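PDB 4PTA: replication initiator protein from Staphylococcus aureus subsp. aureus, which probably starts replication of staphylococcal multiresistance plasmids by binding and assembling their replication origin, through a domain of the helix-turn-helix class. Local coordinates for residues A[83-86]-A[87-91]; A[30-33]-A[34-38]. All coordinates share one frame; numbering follows the deposited sequence.

Interaction 1. Residues A[83-86]-A[87-91]; sequences TKIK and KELEN
Lys87 N, Glu88 N, Leu89 N and Glu90 N each donate to the carbonyl four residues earlier, from Thr83 O to Lys86 O, the alpha-helical repeat; the Glu90 N to Lys86 O bond is 2.9 Å long with a nearly straight N-H...O angle of 168°. On this frame, in three i to i+4 pairs, the two side chains lie side by side and point the same way. Thr83 meets Lys87 through its methyl: CG2 stands anti to its own backbone N and lies 3.7 Å from Lys87 CE, an aliphatic contact along an extended lysine. Lys84, also extended, passes its CE 3.4 Å from Glu88 OE1. The charged ends do not close into a salt bridge, since Lys84 NZ stays 4.5 Å from Glu88 OE1; that oxygen is hydrogen-bonded to Ser33 OG, while Lys84 NZ makes a long, weak ion pair with Asp35. The buried pair is Ile85 and Leu89, where CG2 of Ile85 approaches CD1 of Leu89 at 4.0 Å. Lys86 and Glu90 direct their polar ends elsewhere, both bonding the side chain of Gln97. Ile85 touches Ala39 and Leu89 touches Ala36 of helix 34-44, while Leu89 and Glu90 also touch Leu95 of strand 95-97.

Interaction 2. Residues A[30-33]-A[34-38]; sequences KDLS and NDAKI
Ser33 caps the helix that begins at Asn34, and its OG accepts a weak bond from Ala36 N at 3.3 Å, the N-cap geometry. Its chi1 of 74° sets OG between the backbone N and the carbonyl carbon, facing the first turn. The carbonyl of the same residue takes two donors. Lys37 N lies 3.1 Å from Ser33 O, in the carbonyl plane. Ala36 N stands well above that plane, and its bond to Ser33 O is bent, with an N-H...O angle of 133°. Apolar contact adds to this, Lys37 CG resting 3.9 Å from Leu32 CB. The extended lysine then runs back over the loop, CE passing 3.4 Å from Leu32 O, and brings NZ to Lys30 O for a weak bond of 3.5 Å. In the next shell, Ser33 OG has its stronger partner in Glu88 OE1, which helps to position the cap. Asn34 packs on Ile38 of the second subunit, so this turn also borders a subunit interface. Chemically, Lys37 is a buried residue whose ammonium meets Phe23 O, more weakly Lys30 O, and the ring of Phe24 in a cation-pi contact, which probably offsets part of the cost of burying its charge.

From the N terminus, the chain reaches interaction 2 first, where the loop after helix 27-30 turns into helix 34-44; interaction 1 follows within helix 79-91. Both are local and lie in series along the chain, so neither encloses or crosses the other, and neither closes a long loop. In space their centres are about 10 Å apart and they touch directly. The probable hydrogen bond between Glu88 and Ser33 joins the C-terminal part of helix 79-91 to the N-cap of helix 34-44. Packing of Lys84 NZ on Ser33 CB and of Glu88 O on Leu32 CD2 extends this junction. Together they tie two helices of the RepA N-terminal region.

Interaction 1. Residues A[83-86]-A[87-91]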
loop_
_atom_site.group_PDB
_atom_site.type_symbol
_atom_site.label_atom_id
_atom_site.label_comp_id
_atom_site.label_asym_id
_atom_site.label_seq_id
_atom_site.Cartn_x
_atom_site.Cartn_y
_atom_site.Cartn_z
ATOM N N THR A 83 -22.129 19.485 -5.854
ATOM C CA THR A 83 -22.483 19.877 -7.211
ATOM C C THR A 83 -21.236 20.357 -7.946
ATOM O O THR A 83 -20.937 19.902 -9.053
ATOM C CB THR A 83 -23.562 20.976 -7.208
ATOM O OG1 THR A 83 -24.858 20.369 -7.113
ATOM C CG2 THR A 83 -23.494 21.806 -8.480
ATOM N N LYS A 84 -20.505 21.270 -7.316
ATOM C CA LYS A 84 -19.241 21.746 -7.861
ATOM C C LYS A 84 -18.251 20.594 -8.043
ATOM O O LYS A 84 -17.476 20.576 -9.002
ATOM C CB LYS A 84 -18.640 22.819 -6.950
ATOM C CG LYS A 84 -17.211 23.201 -7.297
ATOM C CD LYS A 84 -16.559 23.980 -6.168
ATOM C CE LYS A 84 -15.049 24.059 -6.354
ATOM N NZ LYS A 84 -14.357 24.612 -5.149
ATOM N N ILE A 85 -18.284 19.637 -7.118
ATOM C CA ILE A 85 -17.358 18.507 -7.138
ATOM C C ILE A 85 -17.590 17.594 -8.334
ATOM O O ILE A 85 -16.665 17.310 -9.093
ATOM C CB ILE A 85 -17.454 17.669 -5.848
ATOM C CG1 ILE A 85 -16.869 18.440 -4.667
ATOM C CG2 ILE A 85 -16.734 16.339 -6.023
ATOM C CD1 ILE A 85 -17.083 17.761 -3.338
ATOM N N LYS A 86 -18.825 17.129 -8.489
ATOM C CA LYS A 86 -19.180 16.277 -9.615
ATOM C C LYS A 86 -18.842 16.959 -10.930
ATOM O O LYS A 86 -18.146 16.392 -11.772
ATOM C CB LYS A 86 -20.667 15.949 -9.596
ATOM C CG LYS A 86 -21.131 15.192 -8.374
ATOM C CD LYS A 86 -22.574 14.767 -8.552
ATOM C CE LYS A 86 -23.087 14.020 -7.343
ATOM N NZ LYS A 86 -24.482 13.527 -7.542
ATOM N N LYS A 87 -19.341 18.179 -11.104
ATOM C CA LYS A 87 -19.127 18.920 -12.338
ATOM C C LYS A 87 -17.644 19.054 -12.644
ATOM O O LYS A 87 -17.232 19.007 -13.804
ATOM C CB LYS A 87 -19.780 20.302 -12.263
ATOM C CG LYS A 87 -21.298 20.263 -12.313
ATOM C CD LYS A 87 -21.908 21.651 -12.228
ATOM C CE LYS A 87 -23.425 21.569 -12.173
ATOM N NZ LYS A 87 -24.059 22.893 -11.935
ATOM N N GLU A 88 -16.847 19.220 -11.596
ATOM C CA GLU A 88 -15.404 19.360 -11.751
ATOM C C GLU A 88 -14.757 18.059 -12.206
ATOM O O GLU A 88 -13.913 18.061 -13.099
ATOM C CB GLU A 88 -14.771 19.826 -10.442
ATOM C CG GLU A 88 -14.200 21.222 -10.505
ATOM C CD GLU A 88 -13.610 21.662 -9.185
ATOM O OE1 GLU A 88 -14.138 21.248 -8.131
ATOM O OE2 GLU A 88 -12.616 22.418 -9.202
ATOM N N LEU A 89 -15.155 16.950 -11.587
ATOM C CA LEU A 89 -14.563 15.656 -11.897
ATOM C C LEU A 89 -14.979 15.173 -13.285
ATOM O O LEU A 89 -14.173 14.589 -14.006
ATOM C CB LEU A 89 -14.912 14.611 -10.831
ATOM C CG LEU A 89 -14.452 14.874 -9.389
ATOM C CD1 LEU A 89 -14.945 13.766 -8.459
ATOM C CD2 LEU A 89 -12.940 15.028 -9.290
ATOM N N GLU A 90 -16.231 15.424 -13.657
ATOM C CA GLU A 90 -16.737 15.046 -14.978
ATOM C C GLU A 90 -16.053 15.830 -16.095
ATOM O O GLU A 90 -15.729 15.280 -17.146
ATOM C CB GLU A 90 -18.254 15.233 -15.051
ATOM C CG GLU A 90 -19.030 14.298 -14.137
ATOM C CD GLU A 90 -20.525 14.547 -14.170
ATOM O OE1 GLU A 90 -21.280 13.588 -14.434
ATOM O OE2 GLU A 90 -20.946 15.697 -13.922
ATOM N N ASN A 91 -15.833 17.116 -15.853
ATOM C CA ASN A 91 -15.169 17.986 -16.810
ATOM C C ASN A 91 -13.787 17.466 -17.202
ATOM O O ASN A 91 -13.284 17.774 -18.283
ATOM C CB ASN A 91 -15.073 19.408 -16.244
ATOM C CG ASN A 91 -14.526 20.408 -17.248
ATOM O OD1 ASN A 91 -15.229 20.833 -18.165
ATOM N ND2 ASN A 91 -13.271 20.801 -17.071
#

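Interaction 2. Residues A[30-33]-A[34-38]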
loop_
_atom_site.group_PDB
_atom_site.type_symbol
_atom_site.label_atom_id
_atom_site.label_comp_id
_atom_site.label_asym_id
_atom_site.label_seq_id
_atom_site.Cartn_x
_atom_site.Cartn_y
_atom_site.Cartn_z
ATOM N N LYS A 30 -4.301 19.466 -12.084
ATOM C CA LYS A 30 -3.810 20.483 -11.157
ATOM C C LYS A 30 -4.867 21.552 -10.918
ATOM O O LYS A 30 -5.049 22.027 -9.800
ATOM C CB LYS A 30 -2.526 21.123 -11.689
ATOM C CG LYS A 30 -1.252 20.520 -11.125
ATOM C CD LYS A 30 -0.167 20.424 -12.181
ATOM C CE LYS A 30 0.038 21.747 -12.896
ATOM N NZ LYS A 30 1.015 21.621 -14.012
ATOM N N ASP A 31 -5.569 21.909 -11.986
ATOM C CA ASP A 31 -6.612 22.923 -11.941
ATOM C C ASP A 31 -7.664 22.624 -10.872
ATOM O O ASP A 31 -8.164 23.537 -10.219
ATOM C CB ASP A 31 -7.280 23.026 -13.315
ATOM C CG ASP A 31 -8.035 24.324 -13.501
ATOM O OD1 ASP A 31 -9.151 24.451 -12.952
ATOM O OD2 ASP A 31 -7.513 25.216 -14.202
ATOM N N LEU A 32 -7.992 21.347 -10.703
ATOM C CA LEU A 32 -9.042 20.915 -9.775
ATOM C C LEU A 32 -8.911 21.517 -8.381
ATOM O O LEU A 32 -7.808 21.675 -7.856
ATOM C CB LEU A 32 -9.057 19.389 -9.648
ATOM C CG LEU A 32 -9.509 18.546 -10.841
ATOM C CD1 LEU A 32 -9.170 17.088 -10.595
ATOM C CD2 LEU A 32 -11.000 18.719 -11.106
ATOM N N SER A 33 -10.052 21.838 -7.779
ATOM C CA SER A 33 -10.078 22.279 -6.392
ATOM C C SER A 33 -9.701 21.117 -5.484
ATOM O O SER A 33 -10.040 19.965 -5.761
ATOM C CB SER A 33 -11.471 22.782 -6.015
ATOM O OG SER A 33 -12.374 21.700 -5.868
ATOM N N ASN A 34 -9.005 21.424 -4.398
ATOM C CA ASN A 34 -8.638 20.409 -3.420
ATOM C C ASN A 34 -9.846 19.601 -2.937
ATOM O O ASN A 34 -9.725 18.420 -2.620
ATOM C CB ASN A 34 -7.903 21.047 -2.240
ATOM C CG ASN A 34 -6.546 21.600 -2.630
ATOM O OD1 ASN A 34 -5.919 21.127 -3.580
ATOM N ND2 ASN A 34 -6.081 22.601 -1.891
ATOM N N ASP A 35 -11.013 20.233 -2.895
ATOM C CA ASP A 35 -12.224 19.535 -2.477
ATOM C C ASP A 35 -12.535 18.371 -3.419
ATOM O O ASP A 35 -13.001 17.322 -2.987
ATOM C CB ASP A 35 -13.422 20.489 -2.418
ATOM C CG ASP A 35 -13.195 21.667 -1.485
ATOM O OD1 ASP A 35 -12.787 21.450 -0.323
ATOM O OD2 ASP A 35 -13.427 22.817 -1.919
ATOM N N ALA A 36 -12.280 18.566 -4.709
ATOM C CA ALA A 36 -12.556 17.536 -5.710
ATOM C C ALA A 36 -11.458 16.470 -5.746
ATOM O O ALA A 36 -11.744 15.281 -5.896
ATOM C CB ALA A 36 -12.747 18.161 -7.083
ATOM N N LYS A 37 -10.206 16.898 -5.611
ATOM C CA LYS A 37 -9.095 15.967 -5.504
ATOM C C LYS A 37 -9.296 15.030 -4.318
ATOM O O LYS A 37 -9.192 13.811 -4.455
ATOM C CB LYS A 37 -7.777 16.713 -5.354
ATOM C CG LYS A 37 -7.480 17.665 -6.476
ATOM C CD LYS A 37 -6.073 18.204 -6.352
ATOM C CE LYS A 37 -5.703 19.048 -7.560
ATOM N NZ LYS A 37 -4.318 19.570 -7.438
ATOM N N ILE A 38 -9.588 15.599 -3.152
ATOM C CA ILE A 38 -9.815 14.790 -1.961
ATOM C C ILE A 38 -11.080 13.950 -2.100
ATOM O O ILE A 38 -11.122 12.806 -1.652
ATOM C CB ILE A 38 -9.901 15.653 -0.687
ATOM C CG1 ILE A 38 -8.538 16.269 -0.368
ATOM C CG2 ILE A 38 -10.396 14.817 0.485
ATOM C CD1 ILE A 38 -8.612 17.470 0.546
#